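Local coordinates for 1-carboxybiuret hydrolase subunit AtzE (Pseudomonas sp., PDB 6C62), which hydrolyses 1-carboxybiuret to urea-1,3-dicarboxylate and ammonia, a step of atrazine degradation carried out by a member of the amidase family, at residues A11-E22 with A46-R57; V102-A110 with A222-D230. One frame throughout, in Å; residues are numbered along the deposited sequence. Where two conformers were deposited one is given.

Interaction 1 (A11-E22 with A46-R57); sequences ASGRTSARDVCE and ARAEADAIDVRR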
loop_
_atom_site.group_PDB
_atom_site.type_symbol
_atom_site.label_atom_id
_atom_site.label_comp_id
_atom_site.label_asym_id
_atom_site.label_seq_id
_atom_site.Cartn_x
_atom_site.Cartn_y
_atom_site.Cartn_z
ATOM N N ALA A 11 -6.193 -8.980 -44.895
ATOM C CA ALA A 11 -5.398 -7.898 -45.499
ATOM C C ALA A 11 -5.266 -8.045 -47.034
ATOM O O ALA A 11 -5.448 -7.104 -47.762
ATOM C CB ALA A 11 -4.005 -7.800 -44.842
ATOM N N SER A 12 -4.988 -9.237 -47.478
ATOM C CA SER A 12 -4.793 -9.552 -48.903
ATOM C C SER A 12 -6.108 -9.714 -49.704
ATOM O O SER A 12 -6.050 -9.870 -50.911
ATOM C CB SER A 12 -3.983 -10.827 -49.051
ATOM O OG SER A 12 -4.823 -12.012 -48.854
ATOM N N GLY A 13 -7.278 -9.700 -49.063
ATOM C CA GLY A 13 -8.526 -9.857 -49.793
ATOM C C GLY A 13 -8.912 -11.264 -50.154
ATOM O O GLY A 13 -9.901 -11.450 -50.827
ATOM N N ARG A 14 -8.160 -12.264 -49.689
ATOM C CA ARG A 14 -8.560 -13.658 -49.870
ATOM C C ARG A 14 -9.858 -14.010 -49.127
ATOM O O ARG A 14 -10.654 -14.822 -49.598
ATOM C CB ARG A 14 -7.480 -14.630 -49.407
ATOM C CG ARG A 14 -7.987 -16.104 -49.354
ATOM C CD ARG A 14 -7.065 -17.107 -48.612
ATOM N NE ARG A 14 -6.988 -16.811 -47.179
ATOM C CZ ARG A 14 -7.927 -17.163 -46.312
ATOM N NH1 ARG A 14 -8.964 -17.885 -46.729
ATOM N NH2 ARG A 14 -7.822 -16.823 -45.043
ATOM N N THR A 15 -10.076 -13.405 -47.970
ATOM C CA THR A 15 -11.332 -13.624 -47.300
ATOM C C THR A 15 -11.794 -12.289 -46.744
ATOM O O THR A 15 -10.973 -11.438 -46.360
ATOM C CB THR A 15 -11.191 -14.702 -46.198
ATOM O OG1 THR A 15 -12.445 -14.952 -45.536
ATOM C CG2 THR A 15 -10.200 -14.233 -45.200
ATOM N N SER A 16 -13.110 -12.079 -46.682
ATOM C CA SER A 16 -13.643 -10.925 -46.034
ATOM C C SER A 16 -13.617 -11.109 -44.505
ATOM O O SER A 16 -13.663 -12.240 -43.976
ATOM C CB SER A 16 -15.048 -10.645 -46.517
ATOM O OG SER A 16 -15.993 -11.555 -45.988
ATOM N N ALA A 17 -13.554 -9.989 -43.803
ATOM C CA ALA A 17 -13.647 -10.023 -42.353
ATOM C C ALA A 17 -14.999 -10.584 -41.911
ATOM O O ALA A 17 -15.112 -11.334 -40.920
ATOM C CB ALA A 17 -13.397 -8.632 -41.762
ATOM N N ARG A 18 -16.048 -10.207 -42.627
ATOM C CA ARG A 18 -17.367 -10.723 -42.310
ATOM C C ARG A 18 -17.408 -12.255 -42.436
ATOM O O ARG A 18 -18.017 -12.918 -41.585
ATOM C CB ARG A 18 -18.441 -10.045 -43.178
ATOM C CG ARG A 18 -19.880 -10.506 -42.972
ATOM C CD ARG A 18 -20.293 -10.187 -41.538
ATOM N NE ARG A 18 -21.647 -10.617 -41.255
ATOM C CZ ARG A 18 -22.754 -9.945 -41.526
ATOM N NH1 ARG A 18 -23.939 -10.505 -41.231
ATOM N NH2 ARG A 18 -22.716 -8.728 -42.057
ATOM N N ASP A 19 -16.795 -12.827 -43.464
ATOM C CA ASP A 19 -16.740 -14.316 -43.554
ATOM C C ASP A 19 -15.968 -14.976 -42.417
ATOM O O ASP A 19 -16.341 -16.059 -41.939
ATOM C CB ASP A 19 -16.101 -14.781 -44.888
ATOM C CG ASP A 19 -17.042 -14.616 -46.104
ATOM O OD1 ASP A 19 -18.245 -14.349 -45.931
ATOM O OD2 ASP A 19 -16.558 -14.779 -47.245
ATOM N N VAL A 20 -14.870 -14.351 -42.017
ATOM C CA VAL A 20 -14.082 -14.824 -40.882
ATOM C C VAL A 20 -14.902 -14.792 -39.588
ATOM O O VAL A 20 -14.894 -15.752 -38.824
ATOM C CB VAL A 20 -12.775 -14.021 -40.720
ATOM C CG1 VAL A 20 -12.089 -14.361 -39.401
ATOM C CG2 VAL A 20 -11.836 -14.381 -41.866
ATOM N N CYS A 21 -15.631 -13.695 -39.378
ATOM C CA CYS A 21 -16.555 -13.579 -38.258
ATOM C C CYS A 21 -17.671 -14.672 -38.249
ATOM O O CYS A 21 -17.935 -15.345 -37.210
ATOM C CB CYS A 21 -17.186 -12.163 -38.306
ATOM S SG CYS A 21 -18.444 -11.921 -37.082
ATOM N N GLU A 22 -18.323 -14.861 -39.399
ATOM C CA GLU A 22 -19.357 -15.887 -39.518
ATOM C C GLU A 22 -18.820 -17.328 -39.288
ATOM O O GLU A 22 -19.492 -18.113 -38.637
ATOM C CB GLU A 22 -20.035 -15.824 -40.892
ATOM C CG GLU A 22 -20.830 -14.559 -41.202
ATOM C CD GLU A 22 -21.954 -14.272 -40.216
ATOM O OE1 GLU A 22 -22.494 -15.222 -39.608
ATOM O OE2 GLU A 22 -22.310 -13.093 -40.051
ATOM N N ALA A 46 -20.217 -8.027 -33.299
ATOM C CA ALA A 46 -19.217 -8.681 -34.091
ATOM C C ALA A 46 -19.425 -8.427 -35.572
ATOM O O ALA A 46 -18.474 -8.171 -36.298
ATOM C CB ALA A 46 -19.253 -10.159 -33.839
ATOM N N ARG A 47 -20.668 -8.574 -36.019
ATOM C CA ARG A 47 -20.951 -8.417 -37.425
ATOM C C ARG A 47 -20.713 -6.969 -37.882
ATOM O O ARG A 47 -20.193 -6.788 -38.983
ATOM C CB ARG A 47 -22.377 -8.862 -37.784
ATOM C CG ARG A 47 -22.510 -10.353 -37.701
ATOM C CD ARG A 47 -23.954 -10.849 -37.716
ATOM N NE ARG A 47 -24.012 -12.280 -37.979
ATOM C CZ ARG A 47 -25.032 -13.070 -37.662
ATOM N NH1 ARG A 47 -26.116 -12.578 -37.065
ATOM N NH2 ARG A 47 -24.965 -14.350 -37.942
ATOM N N ALA A 48 -21.078 -5.993 -37.051
ATOM C CA ALA A 48 -20.865 -4.578 -37.413
ATOM C C ALA A 48 -19.376 -4.246 -37.414
ATOM O O ALA A 48 -18.932 -3.486 -38.293
ATOM C CB ALA A 48 -21.582 -3.641 -36.481
ATOM N N GLU A 49 -18.594 -4.804 -36.480
ATOM C CA GLU A 49 -17.145 -4.588 -36.479
ATOM C C GLU A 49 -16.448 -5.155 -37.711
ATOM O O GLU A 49 -15.567 -4.487 -38.319
ATOM C CB GLU A 49 -16.470 -5.074 -35.187
ATOM C CG GLU A 49 -16.736 -4.159 -33.976
ATOM C CD GLU A 49 -16.239 -4.728 -32.605
ATOM O OE1 GLU A 49 -15.938 -5.947 -32.478
ATOM O OE2 GLU A 49 -16.200 -3.970 -31.597
ATOM N N ALA A 50 -16.840 -6.376 -38.071
ATOM C CA ALA A 50 -16.287 -7.057 -39.243
ATOM C C ALA A 50 -16.671 -6.274 -40.525
ATOM O O ALA A 50 -15.789 -5.993 -41.404
ATOM C CB ALA A 50 -16.778 -8.501 -39.296
ATOM N N ASP A 51 -17.943 -5.904 -40.613
ATOM C CA ASP A 51 -18.399 -5.071 -41.718
ATOM C C ASP A 51 -17.549 -3.770 -41.882
ATOM O O ASP A 51 -17.182 -3.379 -42.997
ATOM C CB ASP A 51 -19.852 -4.700 -41.557
ATOM C CG ASP A 51 -20.838 -5.859 -41.969
ATOM O OD1 ASP A 51 -20.438 -6.987 -42.457
ATOM O OD2 ASP A 51 -22.075 -5.613 -41.821
ATOM N N ALA A 52 -17.282 -3.100 -40.772
ATOM C CA ALA A 52 -16.492 -1.859 -40.792
ATOM C C ALA A 52 -15.069 -2.055 -41.304
ATOM O O ALA A 52 -14.526 -1.195 -41.995
ATOM C CB ALA A 52 -16.497 -1.173 -39.417
ATOM N N ILE A 53 -14.432 -3.164 -40.942
ATOM C CA ILE A 53 -13.116 -3.499 -41.476
ATOM C C ILE A 53 -13.199 -3.707 -43.022
ATOM O O ILE A 53 -12.334 -3.206 -43.766
ATOM C CB ILE A 53 -12.545 -4.789 -40.826
ATOM C CG1 ILE A 53 -12.233 -4.594 -39.329
ATOM C CG2 ILE A 53 -11.309 -5.314 -41.580
ATOM C CD1 ILE A 53 -11.198 -3.547 -39.047
ATOM N N ASP A 54 -14.203 -4.440 -43.505
ATOM C CA ASP A 54 -14.377 -4.629 -44.963
ATOM C C ASP A 54 -14.603 -3.270 -45.678
ATOM O O ASP A 54 -14.002 -3.016 -46.714
ATOM C CB ASP A 54 -15.486 -5.632 -45.326
ATOM C CG ASP A 54 -15.191 -7.082 -44.818
ATOM O OD1 ASP A 54 -13.954 -7.497 -44.840
ATOM O OD2 ASP A 54 -16.204 -7.789 -44.354
ATOM N N VAL A 55 -15.359 -2.365 -45.081
ATOM C CA VAL A 55 -15.489 -1.016 -45.650
ATOM C C VAL A 55 -14.137 -0.283 -45.764
ATOM O O VAL A 55 -13.852 0.311 -46.847
ATOM C CB VAL A 55 -16.543 -0.188 -44.901
ATOM C CG1 VAL A 55 -16.431 1.341 -45.133
ATOM C CG2 VAL A 55 -17.917 -0.746 -45.237
ATOM N N ARG A 56 -13.307 -0.350 -44.717
ATOM C CA ARG A 56 -12.025 0.293 -44.754
ATOM C C ARG A 56 -11.100 -0.280 -45.807
ATOM O O ARG A 56 -10.360 0.447 -46.513
ATOM C CB ARG A 56 -11.326 0.269 -43.368
ATOM C CG ARG A 56 -12.043 1.166 -42.362
ATOM C CD ARG A 56 -11.683 0.894 -40.908
ATOM N NE ARG A 56 -10.377 1.432 -40.601
ATOM C CZ ARG A 56 -9.738 1.215 -39.448
ATOM N NH1 ARG A 56 -10.295 0.470 -38.497
ATOM N NH2 ARG A 56 -8.538 1.747 -39.248
ATOM N N ARG A 57 -11.075 -1.600 -45.870
ATOM C CA ARG A 57 -10.276 -2.289 -46.887
ATOM C C ARG A 57 -10.698 -1.900 -48.304
ATOM O O ARG A 57 -9.839 -1.604 -49.114
ATOM C CB ARG A 57 -10.358 -3.807 -46.746
ATOM C CG ARG A 57 -9.251 -4.476 -47.512
ATOM C CD ARG A 57 -9.448 -5.954 -47.711
ATOM N NE ARG A 57 -8.269 -6.366 -48.459
ATOM C CZ ARG A 57 -8.102 -6.285 -49.781
ATOM N NH1 ARG A 57 -9.105 -5.927 -50.587
ATOM N NH2 ARG A 57 -6.917 -6.600 -50.297
#
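Ala17 and Ala50 face each other where helix 17-22 and helix 46-57 run nearly antiparallel, and the small alanine side chains are consistent with the axes of these segments approaching to 8.2 Å. The methyl of Ala17 is a small bump set into the hollow between Ala50 O, Ile53 CG2 and the carboxylate of Asp54; that of Ala50 fills the matching dip beside the Arg18 backbone and Cys21 CB. Further along, Cys21 SG rests on Ala46 CB at 3.8 Å. Asp54 plugs the start of helix 17-35: OD1 takes Ala17 N at 2.7 Å and OD2 takes Arg18 N at 3.0 Å, both on syn lone pairs, while Ser16 OG caps the same turn through Asp19 N. Arg18 borders the alanine seam. With CG anti to the backbone N (chi1 179°) and a bend at chi2, its guanidinium lies with one face over Arg47 CB and CG; its NH2 meets Asp51 OD1 at 2.9 Å, and NE and NH1 share Glu22 OE2. Arg47 grips the same carboxylate side-on, NE to OE2 at 2.8 Å and NH2 to OE1, the two groups nearly coplanar. Replaced by alanine, Arg18 would give up its bonds to both acids, probably leaving Asp51 without its charged mate here and Glu22 with Arg47 alone. At the far end Arg57 lays one face over Gly13 CA and holds Ala11 O with NE and NH2. Two arginines against two acids make a balanced network, in which Glu22 probably lets both positive charges lie side by side.

Interaction 2 (V102-A110 with A222-D230); sequences VLVQRLKAA and AYDAMQGPD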
loop_
_atom_site.group_PDB
_atom_site.type_symbol
_atom_site.label_atom_id
_atom_site.label_comp_id
_atom_site.label_asym_id
_atom_site.label_seq_id
_atom_site.Cartn_x
_atom_site.Cartn_y
_atom_site.Cartn_z
ATOM N N VAL A 102 -10.775 -0.731 -21.019
ATOM C CA VAL A 102 -9.695 -0.144 -21.825
ATOM C C VAL A 102 -8.997 -1.148 -22.735
ATOM O O VAL A 102 -8.713 -0.826 -23.876
ATOM C CB VAL A 102 -8.678 0.596 -20.885
ATOM C CG1 VAL A 102 -7.450 1.016 -21.618
ATOM C CG2 VAL A 102 -9.380 1.822 -20.279
ATOM N N LEU A 103 -8.691 -2.366 -22.252
ATOM C CA LEU A 103 -8.040 -3.300 -23.131
ATOM C C LEU A 103 -8.891 -3.738 -24.352
ATOM O O LEU A 103 -8.336 -3.948 -25.474
ATOM C CB LEU A 103 -7.560 -4.544 -22.379
ATOM C CG LEU A 103 -6.607 -4.296 -21.231
ATOM C CD1 LEU A 103 -6.060 -5.595 -20.760
ATOM C CD2 LEU A 103 -5.481 -3.351 -21.656
ATOM N N VAL A 104 -10.205 -3.843 -24.136
ATOM C CA VAL A 104 -11.149 -4.097 -25.217
ATOM C C VAL A 104 -11.149 -2.938 -26.215
ATOM O O VAL A 104 -11.095 -3.189 -27.442
ATOM C CB VAL A 104 -12.563 -4.387 -24.673
ATOM C CG1 VAL A 104 -13.583 -4.469 -25.819
ATOM C CG2 VAL A 104 -12.554 -5.641 -23.809
ATOM N N GLN A 105 -11.178 -1.692 -25.713
ATOM C CA GLN A 105 -11.094 -0.488 -26.573
ATOM C C GLN A 105 -9.830 -0.507 -27.426
ATOM O O GLN A 105 -9.876 -0.189 -28.600
ATOM C CB GLN A 105 -11.085 0.826 -25.773
ATOM C CG GLN A 105 -12.310 1.098 -24.866
ATOM C CD GLN A 105 -12.221 2.331 -23.897
ATOM O OE1 GLN A 105 -11.245 3.150 -23.899
ATOM N NE2 GLN A 105 -13.231 2.404 -22.992
ATOM N N ARG A 106 -8.699 -0.899 -26.837
ATOM C CA ARG A 106 -7.428 -0.963 -27.594
ATOM C C ARG A 106 -7.414 -2.070 -28.664
ATOM O O ARG A 106 -6.890 -1.854 -29.771
ATOM C CB ARG A 106 -6.257 -1.009 -26.621
ATOM C CG ARG A 106 -6.137 0.328 -25.920
ATOM C CD ARG A 106 -4.994 0.414 -24.969
ATOM N NE ARG A 106 -5.035 1.642 -24.179
ATOM C CZ ARG A 106 -4.107 1.926 -23.260
ATOM N NH1 ARG A 106 -3.112 1.087 -23.006
ATOM N NH2 ARG A 106 -4.184 3.046 -22.550
ATOM N N LEU A 107 -8.028 -3.225 -28.362
ATOM C CA LEU A 107 -8.104 -4.289 -29.340
ATOM C C LEU A 107 -9.023 -3.865 -30.486
ATOM O O LEU A 107 -8.740 -4.100 -31.637
ATOM C CB LEU A 107 -8.549 -5.618 -28.736
ATOM C CG LEU A 107 -7.482 -6.302 -27.835
ATOM C CD1 LEU A 107 -8.101 -7.553 -27.189
ATOM C CD2 LEU A 107 -6.211 -6.632 -28.558
ATOM N N LYS A 108 -10.154 -3.264 -30.143
ATOM C CA LYS A 108 -11.081 -2.709 -31.119
ATOM C C LYS A 108 -10.365 -1.690 -32.073
ATOM O O LYS A 108 -10.506 -1.807 -33.287
ATOM C CB LYS A 108 -12.269 -2.058 -30.432
ATOM C CG LYS A 108 -13.179 -1.380 -31.407
ATOM C CD LYS A 108 -14.436 -0.853 -30.755
ATOM C CE LYS A 108 -14.821 0.518 -31.317
ATOM N NZ LYS A 108 -16.116 0.662 -32.101
ATOM N N ALA A 109 -9.592 -0.759 -31.508
ATOM C CA ALA A 109 -8.811 0.227 -32.277
ATOM C C ALA A 109 -7.801 -0.455 -33.187
ATOM O O ALA A 109 -7.460 0.098 -34.203
ATOM C CB ALA A 109 -8.080 1.245 -31.367
ATOM N N ALA A 110 -7.260 -1.612 -32.781
ATOM C CA ALA A 110 -6.373 -2.353 -33.631
ATOM C C ALA A 110 -7.100 -3.207 -34.705
ATOM O O ALA A 110 -6.450 -3.861 -35.478
ATOM C CB ALA A 110 -5.471 -3.244 -32.778
ATOM N N ALA A 222 -1.174 -9.000 -29.822
ATOM C CA ALA A 222 -2.260 -8.539 -28.945
ATOM C C ALA A 222 -1.676 -7.671 -27.832
ATOM O O ALA A 222 -2.191 -6.612 -27.512
ATOM C CB ALA A 222 -2.991 -9.733 -28.391
ATOM N N TYR A 223 -0.577 -8.151 -27.253
ATOM C CA TYR A 223 0.178 -7.395 -26.241
ATOM C C TYR A 223 0.587 -6.015 -26.768
ATOM O O TYR A 223 0.295 -5.008 -26.142
ATOM C CB TYR A 223 1.371 -8.203 -25.780
ATOM C CG TYR A 223 2.380 -7.489 -24.930
ATOM C CD1 TYR A 223 2.004 -6.842 -23.778
ATOM C CD2 TYR A 223 3.715 -7.438 -25.299
ATOM C CE1 TYR A 223 2.951 -6.166 -22.985
ATOM C CE2 TYR A 223 4.681 -6.847 -24.504
ATOM C CZ TYR A 223 4.272 -6.165 -23.347
ATOM O OH TYR A 223 5.182 -5.505 -22.591
ATOM N N ASP A 224 1.191 -5.944 -27.939
ATOM C CA ASP A 224 1.536 -4.600 -28.520
ATOM C C ASP A 224 0.343 -3.666 -28.726
ATOM O O ASP A 224 0.383 -2.503 -28.321
ATOM C CB ASP A 224 2.330 -4.725 -29.810
ATOM C CG ASP A 224 3.808 -5.168 -29.559
ATOM O OD1 ASP A 224 4.199 -5.523 -28.354
ATOM O OD2 ASP A 224 4.563 -5.218 -30.587
ATOM N N ALA A 225 -0.762 -4.219 -29.192
ATOM C CA ALA A 225 -1.991 -3.458 -29.355
ATOM C C ALA A 225 -2.558 -2.883 -28.051
ATOM O O ALA A 225 -3.147 -1.775 -28.063
ATOM C CB ALA A 225 -3.040 -4.341 -30.053
ATOM N N MET A 226 -2.370 -3.621 -26.960
ATOM C CA MET A 226 -2.949 -3.283 -25.663
ATOM C C MET A 226 -2.070 -2.344 -24.757
ATOM O O MET A 226 -2.532 -1.745 -23.813
ATOM C CB MET A 226 -3.217 -4.597 -24.934
ATOM C CG MET A 226 -4.383 -5.317 -25.543
ATOM S SD MET A 226 -4.971 -6.680 -24.480
ATOM C CE MET A 226 -3.621 -7.826 -24.628
ATOM N N GLN A 227 -0.809 -2.245 -25.101
ATOM C CA GLN A 227 0.164 -1.484 -24.309
ATOM C C GLN A 227 -0.090 0.010 -24.327
ATOM O O GLN A 227 -0.608 0.528 -25.310
ATOM C CB GLN A 227 1.560 -1.684 -24.857
ATOM C CG GLN A 227 2.279 -2.962 -24.463
ATOM C CD GLN A 227 3.753 -2.853 -24.827
ATOM O OE1 GLN A 227 4.426 -1.992 -24.306
ATOM N NE2 GLN A 227 4.238 -3.719 -25.732
ATOM N N GLY A 228 0.287 0.695 -23.249
ATOM C CA GLY A 228 0.217 2.142 -23.212
ATOM C C GLY A 228 -0.200 2.622 -21.834
ATOM O O GLY A 228 -1.031 1.971 -21.174
ATOM N N PRO A 229 0.316 3.781 -21.420
ATOM C CA PRO A 229 -0.116 4.378 -20.152
ATOM C C PRO A 229 -1.596 4.674 -20.122
ATOM O O PRO A 229 -2.214 4.826 -21.153
ATOM C CB PRO A 229 0.685 5.685 -20.048
ATOM C CG PRO A 229 1.151 5.968 -21.427
ATOM C CD PRO A 229 1.197 4.694 -22.202
ATOM N N ASP A 230 -2.171 4.645 -18.930
ATOM C CA ASP A 230 -3.533 5.022 -18.706
ATOM C C ASP A 230 -3.550 5.765 -17.367
ATOM O O ASP A 230 -3.633 5.133 -16.277
ATOM C CB ASP A 230 -4.388 3.774 -18.624
ATOM C CG ASP A 230 -5.863 4.092 -18.396
ATOM O OD1 ASP A 230 -6.213 5.299 -18.353
ATOM O OD2 ASP A 230 -6.669 3.126 -18.270
HETATM O O HOH W 1 -4.607 -0.641 -30.096
#
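The guanidinium of Arg106 carries Val102 CG1 on one face, 3.4 Å above the plane and offset toward the rim, while its edge is turned to the chain that leaves helix 222-226. Three carbonyls line that edge. NH1 donates to Met226 O at 3.0 Å and, almost straight at 171°, to Gly228 O at 2.9 Å; NH2 reaches Pro229 O at 3.0 Å. Each donor stands above the plane of its carbonyl. The Arg106 side chain, extended from CG to NE, reaches across with CD beside Met226 O. Between the helices, which cross at 109°, a water donates to both Arg106 O and Ala225 O, tying backbone to backbone. Beside this polar strip lies an apolar one: Met226, bent at chi3 (-70°), sets its SD against CB and CD1 of Leu103, and its CG against Leu107 CD2 at 3.8 Å, and the methyls of Ala110 and Ala225 abut. Strand 165-170 backs the cluster through Leu167. Val102 CG2 packs on Asp230 OD2, whose polar partners are Ser195 and Arg197. Arg106 takes the last helical carbonyl, Met226 O, with two carbonyls of the following loop, resembling side-chain capping of a helix C-terminus, and its positive charge probably suits the negative end of the helix dipole. Here it joins two helices against the central mixed sheet of the amidase fold, with Leu103 about 10 Å, side chain to side chain, from Lys74, probably part of the catalytic charge relay.

How the interactions relate
Interaction 1 is peripheral, its centre about 27 Å from that of the chain, and pairs near-antiparallel helices through small methyls bordered by paired charges. Interaction 2 is deeper, about 16 Å from the chain centre and mostly buried; its helices cross steeply and larger apolar side chains fill the middle. The chemistry differs with place: in interaction 2 one arginine bonds three carbonyls, whereas in interaction 1 Arg18 and Arg47 bond carboxylates and Arg57 alone takes a carbonyl. No helix is common to both, yet the contacts, with centres about 20 Å apart, adjoin: Glu49 OE2 of helix 43-58 packs at 3.7 Å on Lys108 CD of helix 102-109.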